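Local coordinates for phospholethanolamine N-methyltransferase 2 (Haemonchus contortus, PDB 4KRI), which probably methylates phosphomonomethylethanolamine with S-adenosylmethionine as methyl donor, in the nematode pathway to phosphocholine, at residues 112-115 with 116-120; 183-187 with 188-192; 336-339 with 340-344; 398-401 with 402-405. One frame throughout, in Å; residues are numbered along the deposited sequence.

Contact 1: 112-115 with 116-120; sequences MKKM and AMLTD
Lys113 O accepts from Met117 N at 2.9 Å, and so begins the backbone bonding at the start of helix 114-124. The same i to i+4 spacing recurs from Lys114 O to Leu118 N, and from Met115 O to Thr119 N at 3.0 Å. One residue earlier the direct bond is missing, since Met112 O and Ala116 N stand 5.4 Å apart; a water fills in, donating to Met112 O at 2.8 Å and accepting from Ala116 N. This is the first turn of helix 114-124, within the family's N-terminal region, with one water bridging Met112 O and Ala116 N.

Among the side chains, Lys114 and Leu118 meet along one flank. The lysine chain, with CG trans to the backbone N (chi1 -166°) and a bend at chi2 (65°), brings CE to 4.1 Å from Leu118 CG, while NZ bonds to Ile77 O. Beside this pair, Met117 CG lies close to Lys113 O, over the opening turn. On another flank, Met115 and Thr119 run alongside one another in the same direction. Met115 meets Leu262 of helix 255-268 and Val141 and Trp159 of two strands, which ties the turn to its neighbours on that side.

Met115 O carries two bonds from Thr119. The N-H and the hydroxyl reach it from opposite faces of the carbonyl plane, OG1 at 2.7 Å and tilted 33° from that plane. OG1 also bonds to Trp159 NE1, and Met115 SD rests 3.6 Å from Thr119 OG1.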
loop_
_atom_site.group_PDB
_atom_site.type_symbol
_atom_site.label_atom_id
_atom_site.label_comp_id
_atom_site.label_asym_id
_atom_site.label_seq_id
_atom_site.Cartn_x
_atom_site.Cartn_y
_atom_site.Cartn_z
ATOM N N MET A 112 -4.751 14.925 8.549
ATOM C CA MET A 112 -4.964 13.588 8.005
ATOM C C MET A 112 -3.748 13.009 7.289
ATOM O O MET A 112 -3.608 11.786 7.190
ATOM C CB MET A 112 -6.190 13.557 7.085
ATOM C CG MET A 112 -7.526 13.692 7.813
ATOM S SD MET A 112 -7.683 12.675 9.308
ATOM C CE MET A 112 -7.256 11.061 8.655
ATOM N N LYS A 113 -2.875 13.875 6.783
ATOM C CA LYS A 113 -1.682 13.406 6.086
ATOM C C LYS A 113 -0.571 13.041 7.064
ATOM O O LYS A 113 0.533 12.710 6.635
ATOM C CB LYS A 113 -1.148 14.461 5.109
ATOM C CG LYS A 113 -2.151 14.995 4.108
ATOM C CD LYS A 113 -2.740 13.891 3.256
ATOM C CE LYS A 113 -3.740 14.468 2.266
ATOM N NZ LYS A 113 -4.727 13.444 1.837
ATOM N N LYS A 114 -0.848 13.116 8.365
ATOM C CA LYS A 114 0.191 12.887 9.373
ATOM C C LYS A 114 0.917 11.553 9.203
ATOM O O LYS A 114 2.147 11.489 9.293
ATOM C CB LYS A 114 -0.379 12.974 10.782
ATOM C CG LYS A 114 0.705 13.074 11.842
ATOM C CD LYS A 114 1.480 14.391 11.697
ATOM C CE LYS A 114 2.606 14.502 12.722
ATOM N NZ LYS A 114 3.358 15.796 12.636
ATOM N N MET A 115 0.172 10.484 8.958
ATOM C CA MET A 115 0.812 9.182 8.769
ATOM C C MET A 115 1.800 9.245 7.610
ATOM O O MET A 115 2.921 8.738 7.705
ATOM C CB MET A 115 -0.239 8.093 8.524
ATOM C CG MET A 115 0.333 6.694 8.332
ATOM S SD MET A 115 0.870 6.365 6.635
ATOM C CE MET A 115 -0.708 6.214 5.795
ATOM N N ALA A 116 1.390 9.879 6.521
ATOM C CA ALA A 116 2.248 9.961 5.338
ATOM C C ALA A 116 3.486 10.812 5.595
ATOM O O ALA A 116 4.588 10.457 5.185
ATOM C CB ALA A 116 1.466 10.498 4.142
ATOM N N MET A 117 3.303 11.936 6.280
ATOM C CA MET A 117 4.419 12.834 6.561
ATOM C C MET A 117 5.419 12.201 7.520
ATOM O O MET A 117 6.627 12.374 7.370
ATOM C CB MET A 117 3.911 14.163 7.135
ATOM C CG MET A 117 2.870 14.846 6.264
ATOM S SD MET A 117 2.665 16.602 6.653
ATOM C CE MET A 117 3.111 16.649 8.392
ATOM N N LEU A 118 4.918 11.460 8.504
ATOM C CA LEU A 118 5.800 10.746 9.419
ATOM C C LEU A 118 6.590 9.677 8.669
ATOM O O LEU A 118 7.807 9.537 8.864
ATOM C CB LEU A 118 4.994 10.124 10.558
ATOM C CG LEU A 118 4.596 11.085 11.672
ATOM C CD1 LEU A 118 3.732 10.347 12.671
ATOM C CD2 LEU A 118 5.844 11.641 12.356
ATOM N N THR A 119 5.911 8.943 7.790
ATOM C CA THR A 119 6.570 7.890 7.025
ATOM C C THR A 119 7.699 8.471 6.187
ATOM O O THR A 119 8.810 7.925 6.157
ATOM C CB THR A 119 5.565 7.148 6.132
ATOM O OG1 THR A 119 4.494 6.662 6.952
ATOM C CG2 THR A 119 6.229 5.973 5.426
ATOM N N ASP A 120 7.434 9.593 5.527
ATOM C CA ASP A 120 8.473 10.242 4.732
ATOM C C ASP A 120 9.622 10.718 5.618
ATOM O O ASP A 120 10.789 10.601 5.250
ATOM C CB ASP A 120 7.899 11.420 3.939
ATOM C CG ASP A 120 7.073 10.977 2.743
ATOM O OD1 ASP A 120 7.230 9.819 2.294
ATOM O OD2 ASP A 120 6.273 11.800 2.241
HETATM O O HOH W 1 -1.654 10.013 6.196
#

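Contact 2: 183-187 with 188-192; sequences TQYTD and TGIFA. With 1SH (2-(methylamino)ethyl dihydrogen phosphate), chain E; SAH (S-adenosyl-L-homocysteine), chain D.
Thr186 and Gly189 form the capping bond at the start of helix 187-197: Gly189 N donates to Thr186 OG1 at 3.0 Å. The threonine is the N-cap, and its chi1 of 57° places OG1 between the backbone N and the carbonyl carbon, facing the first turn. Backbone bonds follow, with Ile190 N reaching Thr186 O at 2.8 Å and Phe191 N reaching Asp187 O at 3.0 Å.

Apolar packing joins the preceding loop to the helix, with Tyr185 CB 4.0 Å from Ile190 CG1. Separately, Ile190 CD1 comes into van der Waals contact with Tyr185 O at 3.5 Å; that carbonyl also accepts from Asn256 ND2.

Ligand contacts come from the residues just before the cap. Tyr185 CE2 approaches SAH C3' at 3.7 Å, while its OH, hydrogen-bonded to His301, lies 3.5 Å from the methyl carbon C3 of the phosphomonomethylethanolamine. Gln184, extended beyond CG, bonds through NE2 to Tyr347 OH and Tyr193 OH and brings that nitrogen 3.1 Å from ligand O2. The capped turn joins two helices where S-adenosylhomocysteine and phosphomonomethylethanolamine, probably the substrate, lie together, in the active-site pocket of a Rossmann-like, SAM-dependent methyltransferase.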
loop_
_atom_site.group_PDB
_atom_site.type_symbol
_atom_site.label_atom_id
_atom_site.label_comp_id
_atom_site.label_asym_id
_atom_site.label_seq_id
_atom_site.Cartn_x
_atom_site.Cartn_y
_atom_site.Cartn_z
ATOM N N THR A 183 5.640 11.937 -8.444
ATOM C CA THR A 183 5.390 12.137 -9.865
ATOM C C THR A 183 3.925 11.943 -10.232
ATOM O O THR A 183 3.153 12.898 -10.266
ATOM C CB THR A 183 6.257 11.191 -10.719
ATOM O OG1 THR A 183 7.566 11.093 -10.139
ATOM C CG2 THR A 183 6.364 11.712 -12.141
ATOM N N GLN A 184 3.536 10.701 -10.494
ATOM C CA GLN A 184 2.184 10.431 -10.971
ATOM C C GLN A 184 1.137 10.623 -9.875
ATOM O O GLN A 184 0.041 11.137 -10.126
ATOM C CB GLN A 184 2.082 9.012 -11.546
ATOM C CG GLN A 184 0.726 8.715 -12.180
ATOM C CD GLN A 184 0.684 7.399 -12.947
ATOM O OE1 GLN A 184 1.597 6.577 -12.853
ATOM N NE2 GLN A 184 -0.381 7.199 -13.711
ATOM N N TYR A 185 1.475 10.212 -8.661
ATOM C CA TYR A 185 0.493 10.213 -7.589
ATOM C C TYR A 185 0.836 11.219 -6.491
ATOM O O TYR A 185 0.836 10.890 -5.305
ATOM C CB TYR A 185 0.300 8.792 -7.038
ATOM C CG TYR A 185 -0.145 7.789 -8.096
ATOM C CD1 TYR A 185 -1.254 8.030 -8.902
ATOM C CD2 TYR A 185 0.556 6.614 -8.304
ATOM C CE1 TYR A 185 -1.659 7.119 -9.861
ATOM C CE2 TYR A 185 0.152 5.695 -9.269
ATOM C CZ TYR A 185 -0.952 5.954 -10.039
ATOM O OH TYR A 185 -1.346 5.035 -11.001
ATOM N N THR A 186 1.142 12.444 -6.908
ATOM C CA THR A 186 1.121 13.584 -5.996
ATOM C C THR A 186 -0.308 13.803 -5.543
ATOM O O THR A 186 -1.242 13.324 -6.182
ATOM C CB THR A 186 1.565 14.881 -6.686
ATOM O OG1 THR A 186 0.734 15.127 -7.831
ATOM C CG2 THR A 186 3.025 14.793 -7.115
ATOM N N ASP A 187 -0.486 14.545 -4.458
ATOM C CA ASP A 187 -1.837 14.842 -3.995
ATOM C C ASP A 187 -2.694 15.499 -5.091
ATOM O O ASP A 187 -3.829 15.087 -5.327
ATOM C CB ASP A 187 -1.799 15.705 -2.731
ATOM C CG ASP A 187 -1.459 14.898 -1.487
ATOM O OD1 ASP A 187 -1.515 13.647 -1.548
ATOM O OD2 ASP A 187 -1.147 15.515 -0.445
ATOM N N THR A 188 -2.148 16.499 -5.779
ATOM C CA THR A 188 -2.901 17.148 -6.852
ATOM C C THR A 188 -3.180 16.201 -8.016
ATOM O O THR A 188 -4.261 16.240 -8.613
ATOM C CB THR A 188 -2.212 18.436 -7.376
ATOM O OG1 THR A 188 -0.878 18.128 -7.797
ATOM C CG2 THR A 188 -2.163 19.479 -6.295
ATOM N N GLY A 189 -2.208 15.359 -8.350
ATOM C CA GLY A 189 -2.418 14.353 -9.369
ATOM C C GLY A 189 -3.525 13.383 -8.996
ATOM O O GLY A 189 -4.366 13.038 -9.832
ATOM N N ILE A 190 -3.509 12.930 -7.745
ATOM C CA ILE A 190 -4.533 12.015 -7.256
ATOM C C ILE A 190 -5.922 12.648 -7.358
ATOM O O ILE A 190 -6.836 12.057 -7.926
ATOM C CB ILE A 190 -4.250 11.575 -5.804
ATOM C CG1 ILE A 190 -3.041 10.626 -5.772
ATOM C CG2 ILE A 190 -5.449 10.881 -5.221
ATOM C CD1 ILE A 190 -2.501 10.390 -4.366
ATOM N N PHE A 191 -6.089 13.858 -6.832
ATOM C CA PHE A 191 -7.412 14.470 -6.856
ATOM C C PHE A 191 -7.873 14.865 -8.264
ATOM O O PHE A 191 -9.064 14.832 -8.557
ATOM C CB PHE A 191 -7.511 15.623 -5.848
ATOM C CG PHE A 191 -7.301 15.185 -4.420
ATOM C CD1 PHE A 191 -8.084 14.178 -3.871
ATOM C CD2 PHE A 191 -6.316 15.768 -3.638
ATOM C CE1 PHE A 191 -7.889 13.754 -2.562
ATOM C CE2 PHE A 191 -6.113 15.354 -2.325
ATOM C CZ PHE A 191 -6.901 14.344 -1.790
ATOM N N ALA A 192 -6.937 15.204 -9.149
ATOM C CA ALA A 192 -7.300 15.472 -10.537
ATOM C C ALA A 192 -7.765 14.176 -11.212
ATOM O O ALA A 192 -8.737 14.173 -11.959
ATOM C CB ALA A 192 -6.135 16.079 -11.291
HETATM O O4 1SH E . -3.795 6.783 -17.769
HETATM P P1 1SH E . -2.656 7.234 -16.858
HETATM O O1 1SH E . -1.337 6.800 -17.362
HETATM O O3 1SH E . -2.691 8.803 -16.725
HETATM O O2 1SH E . -2.861 6.560 -15.439
HETATM C C1 1SH E . -4.038 6.696 -14.830
HETATM C C2 1SH E . -4.244 5.847 -13.583
HETATM N N1 1SH E . -4.300 4.423 -13.761
HETATM C C3 1SH E . -4.326 3.828 -12.475
HETATM N N SAH D . -7.286 0.030 -7.615
HETATM C CA SAH D . -7.552 1.478 -7.412
HETATM C CB SAH D . -6.223 2.303 -7.628
HETATM C CG SAH D . -5.643 2.352 -9.037
HETATM S SD SAH D . -4.087 3.295 -9.117
HETATM C C SAH D . -8.696 1.939 -8.225
HETATM O O SAH D . -9.347 1.141 -8.884
HETATM O OXT SAH D . -9.126 3.069 -8.054
HETATM C "C5'" SAH D . -2.725 2.129 -8.934
HETATM C "C4'" SAH D . -2.243 1.957 -7.606
HETATM O "O4'" SAH D . -1.316 0.839 -7.592
HETATM C "C3'" SAH D . -1.446 3.131 -7.183
HETATM O "O3'" SAH D . -2.045 3.691 -6.035
HETATM C "C2'" SAH D . -0.114 2.614 -6.865
HETATM O "O2'" SAH D . 0.468 3.249 -5.751
HETATM C "C1'" SAH D . -0.378 1.165 -6.617
HETATM N N9 SAH D . 0.860 0.315 -6.707
HETATM C C8 SAH D . 1.729 0.248 -7.741
HETATM N N7 SAH D . 2.650 -0.677 -7.451
HETATM C C5 SAH D . 2.361 -1.214 -6.248
HETATM C C6 SAH D . 2.973 -2.203 -5.467
HETATM N N6 SAH D . 4.118 -2.844 -5.884
HETATM N N1 SAH D . 2.407 -2.507 -4.278
HETATM C C2 SAH D . 1.297 -1.895 -3.852
HETATM N N3 SAH D . 0.683 -0.947 -4.583
HETATM C C4 SAH D . 1.199 -0.580 -5.770
#

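Contact 3: 336-339 with 340-344; sequences ESFK and EYVSQ. With 1SH (2-(methylamino)ethyl dihydrogen phosphate), chain E.
Phe338 and Val342 pack one turn apart. Val342 CG2 stands over one face of the Phe338 ring, 3.8 Å from its centroid and 18° off the normal, a CH-pi contact displaced toward CZ, the ring atom nearest to the methyl at 3.6 Å. Phe338 CG lies trans to the backbone N (chi1 175°), and the ring is thereby brought to the methyl one turn further on. Tyr341 CD2 approaches Phe338 CD1 obliquely at 4.1 Å, from the same side of the ring as Val342 CG2, and Phe338 O lies at the edge of the tyrosine ring, in its plane. Tyr416 meets both rings, edge-to-face in the case of Phe338.

The backbone is regular helix, nearly the whole of helix 336-345. Glu340 N, Tyr341 N, Val342 N and Ser343 N each donate to the carbonyl four residues back, the shortest bond being Val342 N to Phe338 O at 2.8 Å. This regularity sets the i to i+3 and i to i+4 spacing of the aromatic contacts. Tyr341 projects from this helix into the phosphomonomethylethanolamine pocket, where its OH donates to O1 of the phosphate at 2.7 Å. The same ligand is held by Arg345, Lys413 and Tyr347 among others.

Charged groups occupy the exposed flank. Glu336 OE2 and Glu340 OE2 come within 3.4 Å of each other, their carboxylate planes turned 83° apart, a like-charge approach that might favour protonation of one of them. Lys339 NZ offers Glu336 OE1 a long salt bridge of 4.0 Å.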
loop_
_atom_site.group_PDB
_atom_site.type_symbol
_atom_site.label_atom_id
_atom_site.label_comp_id
_atom_site.label_asym_id
_atom_site.label_seq_id
_atom_site.Cartn_x
_atom_site.Cartn_y
_atom_site.Cartn_z
ATOM N N GLU A 336 6.921 6.466 -31.062
ATOM C CA GLU A 336 7.883 7.096 -30.161
ATOM C C GLU A 336 7.155 7.816 -29.026
ATOM O O GLU A 336 7.635 7.871 -27.894
ATOM C CB GLU A 336 8.801 8.054 -30.945
ATOM C CG GLU A 336 9.825 8.813 -30.100
ATOM C CD GLU A 336 10.866 7.912 -29.450
ATOM O OE1 GLU A 336 11.023 6.751 -29.887
ATOM O OE2 GLU A 336 11.533 8.371 -28.497
ATOM N N SER A 337 5.982 8.358 -29.339
ATOM C CA SER A 337 5.171 9.062 -28.360
ATOM C C SER A 337 4.646 8.103 -27.292
ATOM O O SER A 337 4.632 8.437 -26.123
ATOM C CB SER A 337 4.006 9.761 -29.057
ATOM O OG SER A 337 3.102 10.288 -28.111
ATOM N N PHE A 338 4.226 6.910 -27.704
ATOM C CA PHE A 338 3.747 5.920 -26.742
ATOM C C PHE A 338 4.900 5.454 -25.867
ATOM O O PHE A 338 4.757 5.292 -24.654
ATOM C CB PHE A 338 3.115 4.735 -27.475
ATOM C CG PHE A 338 2.692 3.607 -26.571
ATOM C CD1 PHE A 338 1.587 3.739 -25.733
ATOM C CD2 PHE A 338 3.395 2.406 -26.566
ATOM C CE1 PHE A 338 1.199 2.691 -24.896
ATOM C CE2 PHE A 338 3.016 1.357 -25.734
ATOM C CZ PHE A 338 1.916 1.499 -24.901
ATOM N N LYS A 339 6.051 5.234 -26.490
ATOM C CA LYS A 339 7.236 4.777 -25.772
ATOM C C LYS A 339 7.722 5.813 -24.750
ATOM O O LYS A 339 8.147 5.454 -23.648
ATOM C CB LYS A 339 8.342 4.375 -26.764
ATOM C CG LYS A 339 8.074 3.018 -27.446
ATOM C CD LYS A 339 8.419 2.997 -28.946
ATOM C CE LYS A 339 9.897 2.807 -29.220
ATOM N NZ LYS A 339 10.202 2.943 -30.688
ATOM N N GLU A 340 7.642 7.091 -25.103
ATOM C CA GLU A 340 7.995 8.153 -24.163
ATOM C C GLU A 340 6.995 8.204 -23.008
ATOM O O GLU A 340 7.375 8.453 -21.869
ATOM C CB GLU A 340 8.076 9.518 -24.858
ATOM C CG GLU A 340 9.248 9.659 -25.824
ATOM C CD GLU A 340 9.283 11.021 -26.495
ATOM O OE1 GLU A 340 8.464 11.891 -26.122
ATOM O OE2 GLU A 340 10.128 11.217 -27.397
ATOM N N TYR A 341 5.720 7.974 -23.312
ATOM C CA TYR A 341 4.677 7.902 -22.290
ATOM C C TYR A 341 4.967 6.733 -21.354
ATOM O O TYR A 341 4.916 6.884 -20.130
ATOM C CB TYR A 341 3.297 7.769 -22.959
ATOM C CG TYR A 341 2.177 7.226 -22.086
ATOM C CD1 TYR A 341 1.585 8.013 -21.107
ATOM C CD2 TYR A 341 1.694 5.937 -22.270
ATOM C CE1 TYR A 341 0.553 7.512 -20.313
ATOM C CE2 TYR A 341 0.674 5.431 -21.481
ATOM C CZ TYR A 341 0.102 6.225 -20.521
ATOM O OH TYR A 341 -0.924 5.718 -19.755
ATOM N N VAL A 342 5.313 5.580 -21.926
ATOM C CA VAL A 342 5.594 4.397 -21.114
ATOM C C VAL A 342 6.818 4.604 -20.227
ATOM O O VAL A 342 6.811 4.232 -19.057
ATOM C CB VAL A 342 5.758 3.145 -21.989
ATOM C CG1 VAL A 342 6.302 1.978 -21.173
ATOM C CG2 VAL A 342 4.424 2.767 -22.587
ATOM N N SER A 343 7.853 5.224 -20.780
ATOM C CA SER A 343 9.086 5.474 -20.047
ATOM C C SER A 343 8.897 6.495 -18.925
ATOM O O SER A 343 9.451 6.332 -17.838
ATOM C CB SER A 343 10.190 5.938 -21.008
ATOM O OG SER A 343 11.422 6.080 -20.324
ATOM N N GLN A 344 8.108 7.535 -19.190
ATOM C CA GLN A 344 7.854 8.586 -18.212
ATOM C C GLN A 344 7.002 8.052 -17.064
ATOM O O GLN A 344 7.209 8.435 -15.911
ATOM C CB GLN A 344 7.172 9.785 -18.886
ATOM C CG GLN A 344 7.009 11.018 -18.005
ATOM C CD GLN A 344 5.780 10.935 -17.108
ATOM O OE1 GLN A 344 4.846 10.181 -17.391
ATOM N NE2 GLN A 344 5.777 11.711 -16.022
HETATM O O4 1SH E . -3.795 6.783 -17.769
HETATM P P1 1SH E . -2.656 7.234 -16.858
HETATM O O1 1SH E . -1.337 6.800 -17.362
HETATM O O3 1SH E . -2.691 8.803 -16.725
HETATM O O2 1SH E . -2.861 6.560 -15.439
HETATM C C1 1SH E . -4.038 6.696 -14.830
HETATM C C2 1SH E . -4.244 5.847 -13.583
HETATM N N1 1SH E . -4.300 4.423 -13.761
HETATM C C3 1SH E . -4.326 3.828 -12.475
#

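Contact 4: 398-401 with 402-405; sequences FSQN and AYDG
Gln400 and Asp404 sit one turn apart at the start of helix 400-418, their side chains crossing with the amide and carboxylate planes 55° apart. Gln400 runs with CG trans to the backbone N (chi1 -178°) and then turns at chi2 (70°), a path that carries its amide forward along the helix toward the aspartate. NE2 faces both carboxylate oxygens, OD1 at 3.1 Å and OD2 at 3.4 Å; each bond is weak, the nearer one being strongly bent. NE2 also comes within 3.9 Å of CD2 on the Tyr403 ring, whose own hydroxyl points elsewhere and makes a weak bond to Ile387 O. In the backbone, Asp404 N donates to Gln400 O at 3.0 Å, so the same two residues are joined through main chain and side chain, the side-chain link being the weaker one.

Ser399 is oriented quite differently. Its OG lies between the backbone N and carbonyl carbon and faces into the first turn, where it accepts from Ala402 N at 3.1 Å as the N-cap. Tyr403 N bonds to Ser399 O, also at 3.1 Å, and Gly405 N continues the series to Asn401 O. On the flank, Phe398 CB touches Ala402 CB at 4.2 Å, while the Phe398 ring turns away from the helix to stack with Phe394.

The chemistry is that of a capped helix start at the surface: the serine oxygen accepts from an N-H of the first turn, as an N-cap does, and the amide divides its weak donation between the two carboxylate oxygens, which implies a loose polar link.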
loop_
_atom_site.group_PDB
_atom_site.type_symbol
_atom_site.label_atom_id
_atom_site.label_comp_id
_atom_site.label_asym_id
_atom_site.label_seq_id
_atom_site.Cartn_x
_atom_site.Cartn_y
_atom_site.Cartn_z
ATOM N N PHE A 398 -8.820 23.114 -9.432
ATOM C CA PHE A 398 -7.444 22.828 -9.837
ATOM C C PHE A 398 -6.920 23.859 -10.829
ATOM O O PHE A 398 -7.681 24.688 -11.337
ATOM C CB PHE A 398 -7.340 21.433 -10.462
ATOM C CG PHE A 398 -7.993 20.349 -9.652
ATOM C CD1 PHE A 398 -7.268 19.627 -8.715
ATOM C CD2 PHE A 398 -9.333 20.041 -9.840
ATOM C CE1 PHE A 398 -7.875 18.626 -7.970
ATOM C CE2 PHE A 398 -9.946 19.042 -9.101
ATOM C CZ PHE A 398 -9.218 18.335 -8.165
ATOM N N SER A 399 -5.621 23.792 -11.114
ATOM C CA SER A 399 -4.982 24.754 -12.012
ATOM C C SER A 399 -5.299 24.480 -13.478
ATOM O O SER A 399 -5.798 23.411 -13.831
ATOM C CB SER A 399 -3.462 24.770 -11.810
ATOM O OG SER A 399 -2.836 23.689 -12.481
ATOM N N GLN A 400 -5.007 25.464 -14.323
ATOM C CA GLN A 400 -5.134 25.323 -15.765
ATOM C C GLN A 400 -4.160 24.262 -16.280
ATOM O O GLN A 400 -4.480 23.503 -17.194
ATOM C CB GLN A 400 -4.845 26.663 -16.444
ATOM C CG GLN A 400 -5.004 26.642 -17.960
ATOM C CD GLN A 400 -6.452 26.500 -18.382
ATOM O OE1 GLN A 400 -7.351 27.041 -17.734
ATOM N NE2 GLN A 400 -6.690 25.766 -19.463
ATOM N N ASN A 401 -2.968 24.218 -15.687
ATOM C CA ASN A 401 -1.947 23.244 -16.078
ATOM C C ASN A 401 -2.415 21.811 -15.839
ATOM O O ASN A 401 -2.155 20.912 -16.641
ATOM C CB ASN A 401 -0.641 23.496 -15.314
ATOM C CG ASN A 401 0.104 24.727 -15.807
ATOM O OD1 ASN A 401 -0.138 25.216 -16.913
ATOM N ND2 ASN A 401 1.029 25.224 -14.990
ATOM N N ALA A 402 -3.102 21.609 -14.719
ATOM C CA ALA A 402 -3.672 20.307 -14.394
ATOM C C ALA A 402 -4.760 19.940 -15.400
ATOM O O ALA A 402 -4.810 18.807 -15.889
ATOM C CB ALA A 402 -4.235 20.317 -12.990
ATOM N N TYR A 403 -5.623 20.906 -15.706
ATOM C CA TYR A 403 -6.715 20.694 -16.655
ATOM C C TYR A 403 -6.237 20.276 -18.046
ATOM O O TYR A 403 -6.726 19.295 -18.609
ATOM C CB TYR A 403 -7.613 21.938 -16.768
ATOM C CG TYR A 403 -8.696 21.761 -17.808
ATOM C CD1 TYR A 403 -9.822 20.987 -17.544
ATOM C CD2 TYR A 403 -8.581 22.341 -19.065
ATOM C CE1 TYR A 403 -10.806 20.807 -18.510
ATOM C CE2 TYR A 403 -9.557 22.165 -20.025
ATOM C CZ TYR A 403 -10.667 21.401 -19.736
ATOM O OH TYR A 403 -11.637 21.220 -20.699
ATOM N N ASP A 404 -5.295 21.025 -18.609
ATOM C CA ASP A 404 -4.791 20.704 -19.940
ATOM C C ASP A 404 -4.105 19.332 -19.975
ATOM O O ASP A 404 -4.200 18.610 -20.970
ATOM C CB ASP A 404 -3.852 21.800 -20.449
ATOM C CG ASP A 404 -4.548 23.150 -20.588
ATOM O OD1 ASP A 404 -5.776 23.170 -20.832
ATOM O OD2 ASP A 404 -3.865 24.191 -20.455
ATOM N N GLY A 405 -3.429 18.973 -18.885
ATOM C CA GLY A 405 -2.778 17.677 -18.780
ATOM C C GLY A 405 -3.756 16.515 -18.822
ATOM O O GLY A 405 -3.441 15.437 -19.348
#

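Contacts 2 and 3 both reach the phosphomonomethylethanolamine, contact 2 through Gln184 and Tyr185 and contact 3 through Tyr341. Their centres are about 19 Å apart, yet they touch where Thr183 CG2 lies 3.9 Å from Gln344 NE2. Contact 4 does not touch the ligand, but it packs against contact 2, with Phe398 CZ 3.5 Å from Phe191 O; their centres are about 12 Å apart. Contact 1 belongs to the N-terminal region and meets contact 2 where Lys113 CE lies 3.9 Å from Asp187 OD2. Its Met115 side chain is about 12 Å from SAH. Contacts 3 and 4 remain apart, about 9 Å between nearest atoms.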